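Local coordinates for protein RavA (Legionella pneumophila str. Paris, PDB 6WO6) that is an effector protein of the pathogen that probably acts inside the host cell during infection, at residues R193-I197 with D198-E202; T231-V234 with M235-G239; S245-A248 with I249-S253. The protein carries 2 engineered substitutions. One frame throughout, in Å; residues are numbered along the deposited sequence.

Contact 1 of 3, residues R193-I197 with D198-E202; sequences REFKI and DSCIE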
loop_
_atom_site.group_PDB
_atom_site.type_symbol
_atom_site.label_atom_id
_atom_site.label_comp_id
_atom_site.label_asym_id
_atom_site.label_seq_id
_atom_site.Cartn_x
_atom_site.Cartn_y
_atom_site.Cartn_z
ATOM N N ARG A 193 8.088 -17.551 -0.519
ATOM C CA ARG A 193 9.065 -17.445 0.558
ATOM C C ARG A 193 9.177 -16.015 1.070
ATOM O O ARG A 193 9.512 -15.800 2.240
ATOM C CB ARG A 193 10.427 -17.951 0.084
ATOM N N GLU A 194 8.891 -15.030 0.220
ATOM C CA GLU A 194 8.976 -13.623 0.589
ATOM C C GLU A 194 7.712 -13.108 1.267
ATOM O O GLU A 194 7.601 -11.896 1.485
ATOM C CB GLU A 194 9.272 -12.768 -0.647
ATOM C CG GLU A 194 9.731 -13.553 -1.867
ATOM C CD GLU A 194 11.118 -14.144 -1.704
ATOM O OE1 GLU A 194 11.943 -13.544 -0.981
ATOM O OE2 GLU A 194 11.380 -15.212 -2.295
ATOM N N PHE A 195 6.764 -13.984 1.597
ATOM C CA PHE A 195 5.519 -13.532 2.204
ATOM C C PHE A 195 5.779 -12.975 3.598
ATOM O O PHE A 195 6.375 -13.645 4.449
ATOM C CB PHE A 195 4.497 -14.664 2.279
ATOM C CG PHE A 195 3.191 -14.243 2.887
ATOM C CD1 PHE A 195 2.195 -13.686 2.102
ATOM C CD2 PHE A 195 2.968 -14.377 4.248
ATOM C CE1 PHE A 195 0.999 -13.283 2.662
ATOM C CE2 PHE A 195 1.776 -13.971 4.813
ATOM C CZ PHE A 195 0.789 -13.427 4.020
ATOM N N LYS A 196 5.310 -11.753 3.836
ATOM C CA LYS A 196 5.507 -11.061 5.105
ATOM C C LYS A 196 4.166 -10.504 5.558
ATOM O O LYS A 196 3.667 -9.530 4.983
ATOM C CB LYS A 196 6.555 -9.958 4.963
ATOM C CG LYS A 196 7.941 -10.503 4.650
ATOM C CD LYS A 196 8.871 -9.448 4.088
ATOM C CE LYS A 196 10.186 -10.081 3.659
ATOM N NZ LYS A 196 11.006 -9.167 2.820
ATOM N N ILE A 197 3.587 -11.124 6.589
ATOM C CA ILE A 197 2.259 -10.733 7.053
ATOM C C ILE A 197 2.265 -9.293 7.551
ATOM O O ILE A 197 1.291 -8.553 7.366
ATOM C CB ILE A 197 1.770 -11.712 8.139
ATOM C CG1 ILE A 197 0.390 -11.305 8.654
ATOM C CG2 ILE A 197 2.772 -11.804 9.282
ATOM C CD1 ILE A 197 -0.692 -11.392 7.605
ATOM N N ASP A 198 3.365 -8.866 8.179
ATOM C CA ASP A 198 3.421 -7.507 8.704
ATOM C C ASP A 198 3.502 -6.477 7.583
ATOM O O ASP A 198 2.976 -5.369 7.730
ATOM C CB ASP A 198 4.595 -7.350 9.676
ATOM C CG ASP A 198 5.937 -7.647 9.038
ATOM O OD1 ASP A 198 6.047 -8.653 8.307
ATOM O OD2 ASP A 198 6.889 -6.870 9.275
ATOM N N SER A 199 4.132 -6.821 6.457
ATOM C CA SER A 199 4.105 -5.921 5.306
ATOM C C SER A 199 2.700 -5.818 4.727
ATOM O O SER A 199 2.272 -4.732 4.316
ATOM C CB SER A 199 5.089 -6.387 4.234
ATOM O OG SER A 199 6.425 -6.089 4.595
ATOM N N CYS A 200 1.967 -6.937 4.686
ATOM C CA CYS A 200 0.585 -6.903 4.214
ATOM C C CYS A 200 -0.287 -6.050 5.126
ATOM O O CYS A 200 -1.124 -5.274 4.650
ATOM C CB CYS A 200 0.019 -8.321 4.115
ATOM S SG CYS A 200 0.786 -9.376 2.852
ATOM N N ILE A 201 -0.099 -6.169 6.441
ATOM C CA ILE A 201 -0.932 -5.423 7.379
ATOM C C ILE A 201 -0.580 -3.938 7.354
ATOM O O ILE A 201 -1.465 -3.075 7.322
ATOM C CB ILE A 201 -0.805 -6.017 8.793
ATOM C CG1 ILE A 201 -1.410 -7.423 8.829
ATOM C CG2 ILE A 201 -1.472 -5.114 9.821
ATOM C CD1 ILE A 201 -1.236 -8.133 10.148
ATOM N N GLU A 202 0.721 -3.619 7.362
ATOM C CA GLU A 202 1.153 -2.224 7.379
ATOM C C GLU A 202 0.661 -1.460 6.157
ATOM O O GLU A 202 0.386 -0.258 6.249
ATOM C CB GLU A 202 2.679 -2.143 7.465
ATOM C CG GLU A 202 3.220 -1.944 8.872
ATOM C CD GLU A 202 4.737 -1.840 8.907
ATOM O OE1 GLU A 202 5.371 -2.028 7.846
ATOM O OE2 GLU A 202 5.295 -1.573 9.994
#
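Two first torsions bring Phe195 and Cys200 together: the ring of Phe195 swings out with CG anti to the backbone N (chi1 -179°), while Cys200 carries SG anti to its own carbonyl carbon (chi1 -67°), back toward the preceding loop. The result is a Cys sulfur-aromatic contact at the N-terminus of helix 197-202, with Lys196 as the N-cap residue. SG meets the ring obliquely, 41° off its normal, and its closest ring atom across the contact is Phe195 CE1, at 3.9 Å. The centroid of the Phe195 ring is 4.7 Å from Cys200 SG. The helix itself starts with two backbone hydrogen bonds, Cys200 N to Lys196 O at 3.1 Å and Ile201 N to Ile197 O at 2.9 Å. The N-cap carbonyl is thereby tied into the first turn.

The two isoleucines, one turn apart, cross obliquely, and Ile197 CG1 meets Ile201 CD1 at 3.9 Å. Both also lean on Phe240 of helix 230-240, as does Cys200, so one face of this short helix is covered by that neighbour. Ser199 turns another way and packs on His169 and Val173 of helix 162-181. Farther along, Glu202 forms a salt bridge with Lys166 of that same helix, a second tie between the two helices. At the cap, the far end of the extended Lys196 chain leads away from the helix, and its CB makes the nearest side-chain approach to the first turn, 3.6 Å from Asp198 OD1 and 3.9 Å from Ser199 OG.

Contact 2 of 3, residues T231-V234 with M235-G239; sequences TDVV and MKIKG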
loop_
_atom_site.group_PDB
_atom_site.type_symbol
_atom_site.label_atom_id
_atom_site.label_comp_id
_atom_site.label_asym_id
_atom_site.label_seq_id
_atom_site.Cartn_x
_atom_site.Cartn_y
_atom_site.Cartn_z
ATOM N N THR A 231 -5.891 -23.925 4.736
ATOM C CA THR A 231 -5.971 -23.311 6.057
ATOM C C THR A 231 -4.998 -22.145 6.179
ATOM O O THR A 231 -5.333 -21.106 6.761
ATOM C CB THR A 231 -5.683 -24.352 7.139
ATOM O OG1 THR A 231 -6.579 -25.457 6.988
ATOM C CG2 THR A 231 -5.867 -23.748 8.521
ATOM N N ASP A 232 -3.791 -22.299 5.631
ATOM C CA ASP A 232 -2.785 -21.243 5.704
ATOM C C ASP A 232 -3.244 -19.994 4.958
ATOM O O ASP A 232 -3.125 -18.870 5.464
ATOM C CB ASP A 232 -1.464 -21.765 5.142
ATOM C CG ASP A 232 -0.390 -20.706 5.089
ATOM O OD1 ASP A 232 0.119 -20.326 6.164
ATOM O OD2 ASP A 232 -0.053 -20.258 3.970
ATOM N N VAL A 233 -3.771 -20.178 3.744
ATOM C CA VAL A 233 -4.300 -19.055 2.970
ATOM C C VAL A 233 -5.403 -18.344 3.747
ATOM O O VAL A 233 -5.442 -17.107 3.821
ATOM C CB VAL A 233 -4.805 -19.542 1.600
ATOM C CG1 VAL A 233 -5.550 -18.433 0.884
ATOM C CG2 VAL A 233 -3.647 -20.040 0.755
ATOM N N VAL A 234 -6.316 -19.117 4.340
ATOM C CA VAL A 234 -7.440 -18.512 5.049
ATOM C C VAL A 234 -6.956 -17.744 6.277
ATOM O O VAL A 234 -7.425 -16.632 6.555
ATOM C CB VAL A 234 -8.479 -19.586 5.418
ATOM C CG1 VAL A 234 -9.598 -18.990 6.250
ATOM C CG2 VAL A 234 -9.043 -20.216 4.158
ATOM N N MET A 235 -6.011 -18.320 7.028
ATOM C CA MET A 235 -5.496 -17.639 8.212
ATOM C C MET A 235 -4.785 -16.350 7.834
ATOM O O MET A 235 -4.932 -15.333 8.517
ATOM C CB MET A 235 -4.556 -18.558 8.995
ATOM C CG MET A 235 -5.225 -19.787 9.582
ATOM S SD MET A 235 -6.622 -19.393 10.655
ATOM C CE MET A 235 -5.802 -19.236 12.237
ATOM N N LYS A 236 -4.029 -16.360 6.733
ATOM C CA LYS A 236 -3.347 -15.138 6.312
ATOM C C LYS A 236 -4.340 -14.063 5.881
ATOM O O LYS A 236 -4.182 -12.883 6.235
ATOM C CB LYS A 236 -2.356 -15.456 5.194
ATOM C CG LYS A 236 -1.083 -16.106 5.719
ATOM C CD LYS A 236 -0.245 -16.739 4.626
ATOM C CE LYS A 236 0.991 -17.394 5.221
ATOM N NZ LYS A 236 1.778 -18.134 4.200
ATOM N N ILE A 237 -5.377 -14.447 5.130
ATOM C CA ILE A 237 -6.400 -13.477 4.737
ATOM C C ILE A 237 -7.059 -12.876 5.973
ATOM O O ILE A 237 -7.178 -11.652 6.100
ATOM C CB ILE A 237 -7.434 -14.125 3.802
ATOM C CG1 ILE A 237 -6.769 -14.549 2.490
ATOM C CG2 ILE A 237 -8.578 -13.162 3.531
ATOM C CD1 ILE A 237 -7.629 -15.451 1.638
ATOM N N LYS A 238 -7.481 -13.726 6.914
ATOM C CA LYS A 238 -8.030 -13.212 8.166
ATOM C C LYS A 238 -7.000 -12.415 8.953
ATOM O O LYS A 238 -7.372 -11.633 9.834
ATOM C CB LYS A 238 -8.583 -14.359 9.017
ATOM C CG LYS A 238 -10.054 -14.657 8.756
ATOM C CD LYS A 238 -10.266 -16.089 8.296
ATOM C CE LYS A 238 -10.695 -16.998 9.440
ATOM N NZ LYS A 238 -12.076 -16.696 9.914
ATOM N N GLY A 239 -5.721 -12.591 8.653
ATOM C CA GLY A 239 -4.680 -11.827 9.303
ATOM C C GLY A 239 -4.568 -10.400 8.808
ATOM O O GLY A 239 -4.420 -9.479 9.616
#
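Asp232 and Lys236 are set obliquely to each other on one flank of the α-helix 230-240, forming an i to i+4 salt bridge. The lysine chain, stretched out past its first bend, runs across toward the carboxylate, and NZ donates to Asp232 OD2 at 2.8 Å, which accepts through its syn lone pair, on the side of the other carboxylate oxygen. That carboxylate comes within range because CG of Asp232 stands anti to the backbone N (chi1 176°). The same ammonium also hydrogen-bonds Phe190 O, so two oxygens from different parts of the chain grip it.

The other i to i+4 pairs leave the helix in matching directions, each running alongside its partner. Val233 and Ile237 meet through CG1 and CD1, at 3.7 Å, and this buried pair faces Phe190 of helix 188-191. Thr231 and Met235 keep company more loosely, with Met235 CG 4.2 Å from Thr231 CG2 before the methionine bends. Beneath the side chains, i to i+4 backbone bonds are donated by each residue from Met235 to Lys238; Lys238 N, for instance, reaches Val234 O at 2.9 Å. Lys238 then folds back alongside Val234, where its aliphatic CD rests 3.6 Å from Val234 CG1.

Contact 3 of 3, residues S245-A248 with I249-S253; sequences SELA and IKVQS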
loop_
_atom_site.group_PDB
_atom_site.type_symbol
_atom_site.label_atom_id
_atom_site.label_comp_id
_atom_site.label_asym_id
_atom_site.label_seq_id
_atom_site.Cartn_x
_atom_site.Cartn_y
_atom_site.Cartn_z
ATOM N N SER A 245 -14.746 -9.085 5.568
ATOM C CA SER A 245 -14.396 -8.576 4.253
ATOM C C SER A 245 -14.895 -9.524 3.171
ATOM O O SER A 245 -15.128 -10.713 3.408
ATOM C CB SER A 245 -12.885 -8.400 4.122
ATOM O OG SER A 245 -12.227 -9.656 4.147
ATOM N N GLU A 246 -15.060 -8.980 1.964
ATOM C CA GLU A 246 -15.517 -9.800 0.847
ATOM C C GLU A 246 -14.563 -10.958 0.586
ATOM O O GLU A 246 -15.002 -12.097 0.384
ATOM C CB GLU A 246 -15.676 -8.944 -0.410
ATOM C CG GLU A 246 -16.875 -8.005 -0.399
ATOM C CD GLU A 246 -18.198 -8.738 -0.488
ATOM O OE1 GLU A 246 -18.631 -9.328 0.527
ATOM O OE2 GLU A 246 -18.807 -8.728 -1.579
ATOM N N LEU A 247 -13.255 -10.692 0.611
ATOM C CA LEU A 247 -12.280 -11.713 0.237
ATOM C C LEU A 247 -12.389 -12.947 1.124
ATOM O O LEU A 247 -12.402 -14.077 0.622
ATOM C CB LEU A 247 -10.867 -11.136 0.294
ATOM C CG LEU A 247 -9.763 -12.107 -0.127
ATOM C CD1 LEU A 247 -9.882 -12.445 -1.601
ATOM C CD2 LEU A 247 -8.387 -11.541 0.186
ATOM N N ALA A 248 -12.475 -12.758 2.443
ATOM C CA ALA A 248 -12.515 -13.900 3.352
ATOM C C ALA A 248 -13.782 -14.729 3.152
ATOM O O ALA A 248 -13.720 -15.962 3.022
ATOM C CB ALA A 248 -12.404 -13.418 4.798
ATOM N N ILE A 249 -14.944 -14.065 3.138
ATOM C CA ILE A 249 -16.212 -14.759 2.934
ATOM C C ILE A 249 -16.170 -15.568 1.644
ATOM O O ILE A 249 -16.495 -16.763 1.625
ATOM C CB ILE A 249 -17.379 -13.753 2.922
ATOM C CG1 ILE A 249 -17.437 -12.959 4.229
ATOM C CG2 ILE A 249 -18.698 -14.466 2.694
ATOM C CD1 ILE A 249 -18.506 -11.881 4.236
ATOM N N LYS A 250 -15.748 -14.928 0.548
ATOM C CA LYS A 250 -15.796 -15.591 -0.752
ATOM C C LYS A 250 -14.801 -16.743 -0.829
ATOM O O LYS A 250 -15.125 -17.803 -1.375
ATOM C CB LYS A 250 -15.546 -14.582 -1.871
ATOM C CG LYS A 250 -16.492 -13.391 -1.847
ATOM C CD LYS A 250 -17.406 -13.339 -3.048
ATOM C CE LYS A 250 -18.302 -12.114 -2.969
ATOM N NZ LYS A 250 -19.311 -12.072 -4.060
ATOM N N VAL A 251 -13.593 -16.566 -0.286
ATOM C CA VAL A 251 -12.595 -17.632 -0.339
ATOM C C VAL A 251 -13.064 -18.844 0.457
ATOM O O VAL A 251 -12.956 -19.992 -0.002
ATOM C CB VAL A 251 -11.234 -17.110 0.160
ATOM C CG1 VAL A 251 -10.289 -18.259 0.451
ATOM C CG2 VAL A 251 -10.621 -16.180 -0.870
ATOM N N GLN A 252 -13.608 -18.613 1.656
ATOM C CA GLN A 252 -14.079 -19.736 2.459
ATOM C C GLN A 252 -15.262 -20.434 1.794
ATOM O O GLN A 252 -15.338 -21.671 1.789
ATOM C CB GLN A 252 -14.429 -19.259 3.870
ATOM C CG GLN A 252 -13.218 -18.717 4.636
ATOM C CD GLN A 252 -13.483 -18.516 6.117
ATOM O OE1 GLN A 252 -13.368 -19.451 6.913
ATOM N NE2 GLN A 252 -13.836 -17.291 6.495
ATOM N N SER A 253 -16.175 -19.667 1.189
ATOM C CA SER A 253 -17.315 -20.302 0.537
ATOM C C SER A 253 -16.899 -21.055 -0.723
ATOM O O SER A 253 -17.495 -22.087 -1.048
ATOM C CB SER A 253 -18.389 -19.264 0.211
ATOM O OG SER A 253 -18.260 -18.802 -1.121
HETATM O O HOH W 1 -20.723 -9.942 -3.508
#
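Glu246 and Lys250 carry the polar contact on the first turns of helix 246-265, an α-helix with Ser245 as its N-cap residue. Their side chains run parallel off the same flank, but the charged atoms stop short of a salt bridge: Glu246 OE2 and Lys250 NZ are 4.2 Å apart. A water bridges them, donating to Glu246 OE2 at 3.0 Å and accepting from Lys250 NZ at 2.6 Å. Lys250 NZ makes its salt bridge with Glu286; with Glu246 it is linked through the water. A bend at chi2 (-114°) turns the lysine chain along the glutamate and leaves CE 3.7 Å from Glu246 OE2. The hydroxyl of the N-cap residue Ser245 bonds back to Ala242 O in the loop before the helix.

Backbone bonds build the helix. The first, Ile249 N to Ser245 O, is weak at 3.4 Å, whereas Lys250 N reaches Glu246 O at 2.9 Å, and the next two, Val251 N to Leu247 O and Gln252 N to Ala248 O, continue the same i to i+4 pattern.

The apolar contact belongs to Leu247 and Val251, which project together from another face of the helix. Leu247 CD1 meets Val251 CG2 at 3.9 Å, both residues being buried.

These apolar groups face two neighbours of an all-helical fold. Val251 packs on Ala218 and Leu221 of helix 214-224, where Lys250 also touches Ala218. Leu247 and Ala248 rest on Ile237 of helix 230-240, and Gln252 reaches Val234 and Lys238, so helix 246-265 begins packed against the two preceding helices of the chain.

The three contacts lie on helices 197-202, 230-240 and 246-265, in that order along an elongated, all-helical protein, with contact 2 as the shared neighbour. Centres of contacts 1 and 2 are about 12 Å apart, and those of 2 and 3 about 11 Å. Contact 1 meets contact 2 where Phe195 and Lys236 form a cation-pi pair; Ile201 CD1 also packs there, 3.5 Å from Gly239 O. On the side of contact 3, Ile237 CG2 packs 3.7 Å from Leu247 CD2. Contacts 1 and 3 do not touch: their nearest atoms are about 10 Å apart. Each contact is local to one helix or its start; the packing between helices is what links them.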